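Local coordinates for nucleotide-binding protein, universal stress protein UspA family (Lactobacillus plantarum, PDB 3S3T), which binds ATP and belongs to the universal stress protein UspA family, whose members are thought to help bacteria survive stress, at residues A[92-95]-A[96-99]; A[129-132]-A[133-137]. All blocks are in the same frame, centred on the assembly; numbering follows the deposited sequence.

Contact 1 is the turn from strand 87-93 into helix 95-105, contact 2 the whole of helix 129-137; both border the same ATP, their centres 11 Å apart. Contact 1 (92-99) lies along the adenine, with Pro95 CG 3.5 Å from N6 of that nucleotide, while contact 2 (129-137) binds its alpha- and gamma-phosphates through Ser129, Thr130 and Thr131. The two helices pack directly: Ile99 CG2 lies 3.7 Å from Val134 CG2, and Ile99 CD1 lies 3.8 Å from Thr130 CG2. The ring of Tyr133 borders Lys96, with its CE1 3.5 Å from Lys96 O. Lys96 itself reaches the ATP held by the second subunit, which links the two nucleotide sites across the subunit interface.

Contact 1: A[92-95]-A[96-99]; sequences YGIP and KHTI. With ATP (adenosine-5'-triphosphate), chain O; ATP (adenosine-5'-triphosphate), chain I.
Ile94 O, at the N-cap position between strand 87-93 and helix 95-105, receives two bonds from Thr98: the amide N at 3.0 Å, almost in line with the C=O (170°), and OG1 at 2.9 Å from above the carbonyl plane. Ile99 N to Pro95 O (3.0 Å) continues the helical ladder. Thr98 OG1 lies beside its own backbone N (chi1 -58°), which turns the hydroxyl back toward the first turn, so backbone and side chain of one residue grip the same oxygen. Ile94 runs alongside His97, and its CG2 branch sits over the centre of one imidazole face, 3.7 Å from the centroid, as a CH-pi contact; CD1 reaches the ring near ND1 and CE1. The far nitrogen, NE2, bonds to Ser121 of the second subunit, which helps fix the rotation of the ring. Pro95 brings CB and CG against N6 of the adenine of the ATP in chain I, while Ile99 CD1 lies 3.8 Å from N3 of the same base. Lys96 leaves the turn in another direction: beyond CG its chain is fully extended, carrying NZ to the gamma-phosphate of the ATP in chain O, 2.8 Å from O3G and with a weaker bond to O2G. The ammonium probably offsets phosphate charge there. Such a strand-to-helix turn at the C-terminal edge of a parallel sheet, lining an adenine pocket, is characteristic of the Rossmann-like alpha/beta fold of universal stress proteins in the HUP clan.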
loop_
_atom_site.group_PDB
_atom_site.type_symbol
_atom_site.label_atom_id
_atom_site.label_comp_id
_atom_site.label_asym_id
_atom_site.label_seq_id
_atom_site.Cartn_x
_atom_site.Cartn_y
_atom_site.Cartn_z
ATOM N N TYR A 92 -0.626 23.146 -11.007
ATOM C CA TYR A 92 -1.385 23.330 -9.770
ATOM C C TYR A 92 -2.436 22.215 -9.667
ATOM O O TYR A 92 -3.208 21.964 -10.599
ATOM C CB TYR A 92 -2.029 24.724 -9.728
ATOM C CG TYR A 92 -1.012 25.829 -9.974
ATOM C CD1 TYR A 92 -0.624 26.174 -11.278
ATOM C CD2 TYR A 92 -0.442 26.519 -8.919
ATOM C CE1 TYR A 92 0.332 27.181 -11.514
ATOM C CE2 TYR A 92 0.509 27.527 -9.129
ATOM C CZ TYR A 92 0.898 27.858 -10.419
ATOM O OH TYR A 92 1.843 28.865 -10.618
ATOM N N GLY A 93 -2.417 21.482 -8.553
ATOM C CA GLY A 93 -3.416 20.417 -8.343
ATOM C C GLY A 93 -2.938 19.555 -7.206
ATOM O O GLY A 93 -2.012 19.939 -6.465
ATOM N N ILE A 94 -3.576 18.396 -7.073
ATOM C CA ILE A 94 -3.199 17.410 -6.084
ATOM C C ILE A 94 -2.054 16.659 -6.737
ATOM O O ILE A 94 -2.228 16.116 -7.813
ATOM C CB ILE A 94 -4.428 16.494 -5.768
ATOM C CG1 ILE A 94 -5.572 17.350 -5.207
ATOM C CG2 ILE A 94 -4.043 15.400 -4.827
ATOM C CD1 ILE A 94 -6.815 16.625 -4.779
ATOM N N PRO A 95 -0.863 16.615 -6.103
ATOM C CA PRO A 95 0.309 16.141 -6.830
ATOM C C PRO A 95 0.232 14.759 -7.498
ATOM O O PRO A 95 0.531 14.636 -8.689
ATOM C CB PRO A 95 1.380 16.192 -5.767
ATOM C CG PRO A 95 1.044 17.479 -5.055
ATOM C CD PRO A 95 -0.462 17.387 -4.905
ATOM N N LYS A 96 -0.109 13.743 -6.733
ATOM C CA LYS A 96 -0.160 12.366 -7.274
ATOM C C LYS A 96 -1.198 12.192 -8.419
ATOM O O LYS A 96 -0.923 11.501 -9.415
ATOM C CB LYS A 96 -0.334 11.361 -6.139
ATOM C CG LYS A 96 -1.675 11.316 -5.440
ATOM C CD LYS A 96 -1.569 10.499 -4.110
ATOM C CE LYS A 96 -2.898 10.461 -3.377
ATOM N NZ LYS A 96 -2.764 9.943 -1.973
ATOM N N HIS A 97 -2.332 12.883 -8.304
ATOM C CA HIS A 97 -3.328 12.916 -9.372
ATOM C C HIS A 97 -2.800 13.597 -10.613
ATOM O O HIS A 97 -3.020 13.112 -11.720
ATOM C CB HIS A 97 -4.584 13.664 -8.955
ATOM C CG HIS A 97 -5.246 13.119 -7.722
ATOM N ND1 HIS A 97 -6.337 13.730 -7.142
ATOM C CD2 HIS A 97 -4.976 12.034 -6.962
ATOM C CE1 HIS A 97 -6.705 13.048 -6.071
ATOM N NE2 HIS A 97 -5.893 12.018 -5.932
ATOM N N THR A 98 -2.115 14.728 -10.415
ATOM C CA THR A 98 -1.648 15.529 -11.516
ATOM C C THR A 98 -0.583 14.800 -12.324
ATOM O O THR A 98 -0.537 14.927 -13.547
ATOM C CB THR A 98 -1.147 16.913 -11.016
ATOM O OG1 THR A 98 -2.219 17.578 -10.315
ATOM C CG2 THR A 98 -0.666 17.791 -12.187
ATOM N N ILE A 99 0.287 14.088 -11.632
ATOM C CA ILE A 99 1.338 13.297 -12.245
ATOM C C ILE A 99 0.714 12.169 -13.082
ATOM O O ILE A 99 1.046 11.988 -14.252
ATOM C CB ILE A 99 2.304 12.712 -11.153
ATOM C CG1 ILE A 99 3.162 13.829 -10.522
ATOM C CG2 ILE A 99 3.194 11.615 -11.787
ATOM C CD1 ILE A 99 3.816 13.443 -9.185
HETATM P PG ATP O . -5.183 11.260 0.085
HETATM O O1G ATP O . -4.893 12.283 1.177
HETATM O O2G ATP O . -5.177 11.854 -1.297
HETATM O O3G ATP O . -4.425 9.957 0.225
HETATM P PB ATP O . -7.973 11.250 1.023
HETATM O O1B ATP O . -7.820 12.697 1.404
HETATM O O2B ATP O . -9.153 11.087 0.154
HETATM O O3B ATP O . -6.699 10.670 0.216
HETATM P PA ATP O . -7.299 10.226 3.629
HETATM O O1A ATP O . -6.576 8.931 3.718
HETATM O O2A ATP O . -6.535 11.530 3.849
HETATM O O3A ATP O . -8.095 10.211 2.234
HETATM O "O5'" ATP O . -8.560 10.300 4.584
HETATM C "C5'" ATP O . -9.141 9.110 5.164
HETATM C "C4'" ATP O . -9.491 9.358 6.648
HETATM O "O4'" ATP O . -8.329 9.679 7.379
HETATM C "C3'" ATP O . -10.466 10.491 6.888
HETATM O "O3'" ATP O . -11.814 10.103 6.640
HETATM C "C2'" ATP O . -10.173 10.790 8.344
HETATM O "O2'" ATP O . -10.894 9.841 9.189
HETATM C "C1'" ATP O . -8.625 10.638 8.404
HETATM N N9 ATP O . -7.936 11.909 8.135
HETATM C C8 ATP O . -7.522 12.381 6.918
HETATM N N7 ATP O . -6.915 13.600 7.032
HETATM C C5 ATP O . -7.012 13.901 8.362
HETATM C C6 ATP O . -6.613 15.022 9.230
HETATM N N6 ATP O . -6.041 16.085 8.683
HETATM N N1 ATP O . -6.831 14.957 10.552
HETATM C C2 ATP O . -7.452 13.922 11.134
HETATM N N3 ATP O . -7.849 12.866 10.405
HETATM C C4 ATP O . -7.671 12.821 9.057
HETATM P PG ATP I . 4.266 11.608 1.941
HETATM O O1G ATP I . 3.835 12.772 1.079
HETATM O O2G ATP I . 4.180 11.922 3.404
HETATM O O3G ATP I . 3.580 10.277 1.664
HETATM P PB ATP I . 7.016 12.230 1.130
HETATM O O1B ATP I . 8.271 11.943 1.904
HETATM O O2B ATP I . 6.604 13.651 0.954
HETATM O O3B ATP I . 5.851 11.349 1.778
HETATM P PA ATP I . 6.424 11.680 -1.662
HETATM O O1A ATP I . 5.473 12.836 -1.640
HETATM O O2A ATP I . 5.840 10.388 -2.062
HETATM O O3A ATP I . 7.211 11.483 -0.296
HETATM O "O5'" ATP I . 7.605 12.108 -2.719
HETATM C "C5'" ATP I . 8.277 11.087 -3.454
HETATM C "C4'" ATP I . 8.655 11.602 -4.845
HETATM O "O4'" ATP I . 7.422 11.987 -5.442
HETATM C "C3'" ATP I . 9.508 12.860 -4.837
HETATM O "O3'" ATP I . 10.892 12.586 -4.697
HETATM C "C2'" ATP I . 9.089 13.451 -6.160
HETATM O "O2'" ATP I . 9.801 12.750 -7.170
HETATM C "C1'" ATP I . 7.602 13.136 -6.254
HETATM N N9 ATP I . 6.776 14.247 -5.788
HETATM C C8 ATP I . 6.290 14.449 -4.524
HETATM N N7 ATP I . 5.588 15.603 -4.457
HETATM C C5 ATP I . 5.630 16.132 -5.685
HETATM C C6 ATP I . 5.115 17.353 -6.293
HETATM N N6 ATP I . 4.401 18.203 -5.527
HETATM N N1 ATP I . 5.368 17.578 -7.631
HETATM C C2 ATP I . 6.087 16.693 -8.340
HETATM N N3 ATP I . 6.633 15.572 -7.847
HETATM C C4 ATP I . 6.418 15.258 -6.551
#

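Contact 2: A[129-132]-A[133-137]; sequences STTS and YVVDH. With ATP (adenosine-5'-triphosphate), chain I.
Thr130, one turn ahead of Val134 in helix 129-137, is in contact with the nucleotide from CB outward. CB itself lies 3.2 Å from O2A of the ATP in chain I. OG1, set beside the backbone N (chi1 -53°), bonds to the other alpha-phosphate oxygen, O1A, at 2.9 Å. The methyl CG2 goes the other way, resting near C8 of the adenine and O4' of the ribose and, at 4.4 Å, loosely facing Val134 CG2. The neighbouring residues add to the grip. Ser129 gives O3G of the gamma-phosphate two bonds, from its amide N and from OG at 2.6 Å, the hydroxyl being tucked between backbone N and carbonyl carbon. Thr131 N adds a bond to O2A, while Thr131 OG1 bonds to Gly115 O and borders C5' of the ribose. Phosphates held by amides and hydroxyls at the N-terminus of a helix, here within the beta-alpha-beta unit of strands 111-115 and 141-145, are a recurrent feature of nucleotide-binding alpha/beta folds; the helix dipole probably favours the negative charge. Farther along, the i to i+4 bonds run regularly, the straightest from Val135 N to Thr131 O (2.8 Å, 174°). The CG2 methyls of Thr131 and Val135 approach to 4.1 Å toward strand 141-145. Tyr133 swings its ring, with CG anti to the backbone N (chi1 -179°), toward helix 95-105, where OH bonds to Glu100. His137 ends the helix with ND1 over the centre of the Tyr133 ring face, and this same nitrogen, together with His137 N, bonds to Tyr133 O; the ND1 bond is 3.0 Å long and lies in the imidazole plane.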
loop_
_atom_site.group_PDB
_atom_site.type_symbol
_atom_site.label_atom_id
_atom_site.label_comp_id
_atom_site.label_asym_id
_atom_site.label_seq_id
_atom_site.Cartn_x
_atom_site.Cartn_y
_atom_site.Cartn_z
ATOM N N SER A 129 3.910 8.382 -0.279
ATOM C CA SER A 129 2.587 8.065 -0.768
ATOM C C SER A 129 2.410 8.588 -2.215
ATOM O O SER A 129 1.695 7.981 -2.972
ATOM C CB SER A 129 1.492 8.600 0.167
ATOM O OG SER A 129 1.458 10.002 0.204
ATOM N N THR A 130 3.090 9.662 -2.595
ATOM C CA THR A 130 3.044 10.114 -4.008
ATOM C C THR A 130 3.661 9.045 -4.903
ATOM O O THR A 130 3.047 8.636 -5.891
ATOM C CB THR A 130 3.723 11.481 -4.259
ATOM O OG1 THR A 130 3.208 12.460 -3.362
ATOM C CG2 THR A 130 3.486 11.974 -5.707
ATOM N N THR A 131 4.836 8.540 -4.529
ATOM C CA THR A 131 5.505 7.524 -5.275
ATOM C C THR A 131 4.713 6.229 -5.334
ATOM O O THR A 131 4.526 5.682 -6.447
ATOM C CB THR A 131 6.938 7.268 -4.779
ATOM O OG1 THR A 131 7.723 8.424 -5.023
ATOM C CG2 THR A 131 7.593 6.086 -5.502
ATOM N N SER A 132 4.199 5.727 -4.214
ATOM C CA SER A 132 3.416 4.480 -4.315
ATOM C C SER A 132 2.159 4.684 -5.195
ATOM O O SER A 132 1.761 3.777 -5.925
ATOM C CB SER A 132 3.085 3.890 -2.945
ATOM O OG SER A 132 2.215 4.744 -2.265
ATOM N N TYR A 133 1.534 5.846 -5.116
ATOM C CA TYR A 133 0.336 6.116 -5.925
ATOM C C TYR A 133 0.690 6.062 -7.432
ATOM O O TYR A 133 0.004 5.372 -8.221
ATOM C CB TYR A 133 -0.250 7.467 -5.611
ATOM C CG TYR A 133 -1.480 7.760 -6.404
ATOM C CD1 TYR A 133 -1.403 8.265 -7.686
ATOM C CD2 TYR A 133 -2.728 7.439 -5.900
ATOM C CE1 TYR A 133 -2.563 8.550 -8.414
ATOM C CE2 TYR A 133 -3.899 7.655 -6.637
ATOM C CZ TYR A 133 -3.815 8.210 -7.880
ATOM O OH TYR A 133 -4.962 8.434 -8.627
ATOM N N VAL A 134 1.755 6.769 -7.791
ATOM C CA VAL A 134 2.227 6.802 -9.162
ATOM C C VAL A 134 2.698 5.420 -9.645
ATOM O O VAL A 134 2.334 4.983 -10.740
ATOM C CB VAL A 134 3.225 7.957 -9.405
ATOM C CG1 VAL A 134 3.636 8.063 -10.916
ATOM C CG2 VAL A 134 2.569 9.282 -9.030
ATOM N N VAL A 135 3.455 4.682 -8.841
ATOM C CA VAL A 135 3.806 3.346 -9.276
ATOM C C VAL A 135 2.547 2.521 -9.651
ATOM O O VAL A 135 2.529 1.784 -10.660
ATOM C CB VAL A 135 4.669 2.599 -8.174
ATOM C CG1 VAL A 135 4.741 1.091 -8.455
ATOM C CG2 VAL A 135 6.123 3.198 -8.077
ATOM N N ASP A 136 1.511 2.649 -8.833
ATOM C CA ASP A 136 0.270 1.940 -9.001
ATOM C C ASP A 136 -0.475 2.382 -10.262
ATOM O O ASP A 136 -0.907 1.554 -11.085
ATOM C CB ASP A 136 -0.567 2.247 -7.763
ATOM C CG ASP A 136 -1.763 1.350 -7.611
ATOM O OD1 ASP A 136 -2.126 0.664 -8.574
ATOM O OD2 ASP A 136 -2.307 1.334 -6.488
ATOM N N HIS A 137 -0.579 3.693 -10.430
ATOM C CA HIS A 137 -1.527 4.223 -11.374
ATOM C C HIS A 137 -0.942 4.653 -12.719
ATOM O O HIS A 137 -1.704 5.032 -13.647
ATOM C CB HIS A 137 -2.250 5.385 -10.755
ATOM C CG HIS A 137 -3.253 4.994 -9.714
ATOM N ND1 HIS A 137 -2.938 4.898 -8.375
ATOM C CD2 HIS A 137 -4.578 4.726 -9.806
ATOM C CE1 HIS A 137 -4.018 4.529 -7.698
ATOM N NE2 HIS A 137 -5.028 4.441 -8.536
HETATM P PG ATP I . 4.266 11.608 1.941
HETATM O O1G ATP I . 3.835 12.772 1.079
HETATM O O2G ATP I . 4.180 11.922 3.404
HETATM O O3G ATP I . 3.580 10.277 1.664
HETATM P PB ATP I . 7.016 12.230 1.130
HETATM O O1B ATP I . 8.271 11.943 1.904
HETATM O O2B ATP I . 6.604 13.651 0.954
HETATM O O3B ATP I . 5.851 11.349 1.778
HETATM P PA ATP I . 6.424 11.680 -1.662
HETATM O O1A ATP I . 5.473 12.836 -1.640
HETATM O O2A ATP I . 5.840 10.388 -2.062
HETATM O O3A ATP I . 7.211 11.483 -0.296
HETATM O "O5'" ATP I . 7.605 12.108 -2.719
HETATM C "C5'" ATP I . 8.277 11.087 -3.454
HETATM C "C4'" ATP I . 8.655 11.602 -4.845
HETATM O "O4'" ATP I . 7.422 11.987 -5.442
HETATM C "C3'" ATP I . 9.508 12.860 -4.837
HETATM O "O3'" ATP I . 10.892 12.586 -4.697
HETATM C "C2'" ATP I . 9.089 13.451 -6.160
HETATM O "O2'" ATP I . 9.801 12.750 -7.170
HETATM C "C1'" ATP I . 7.602 13.136 -6.254
HETATM N N9 ATP I . 6.776 14.247 -5.788
HETATM C C8 ATP I . 6.290 14.449 -4.524
HETATM N N7 ATP I . 5.588 15.603 -4.457
HETATM C C5 ATP I . 5.630 16.132 -5.685
HETATM C C6 ATP I . 5.115 17.353 -6.293
HETATM N N6 ATP I . 4.401 18.203 -5.527
HETATM N N1 ATP I . 5.368 17.578 -7.631
HETATM C C2 ATP I . 6.087 16.693 -8.340
HETATM N N3 ATP I . 6.633 15.572 -7.847
HETATM C C4 ATP I . 6.418 15.258 -6.551
#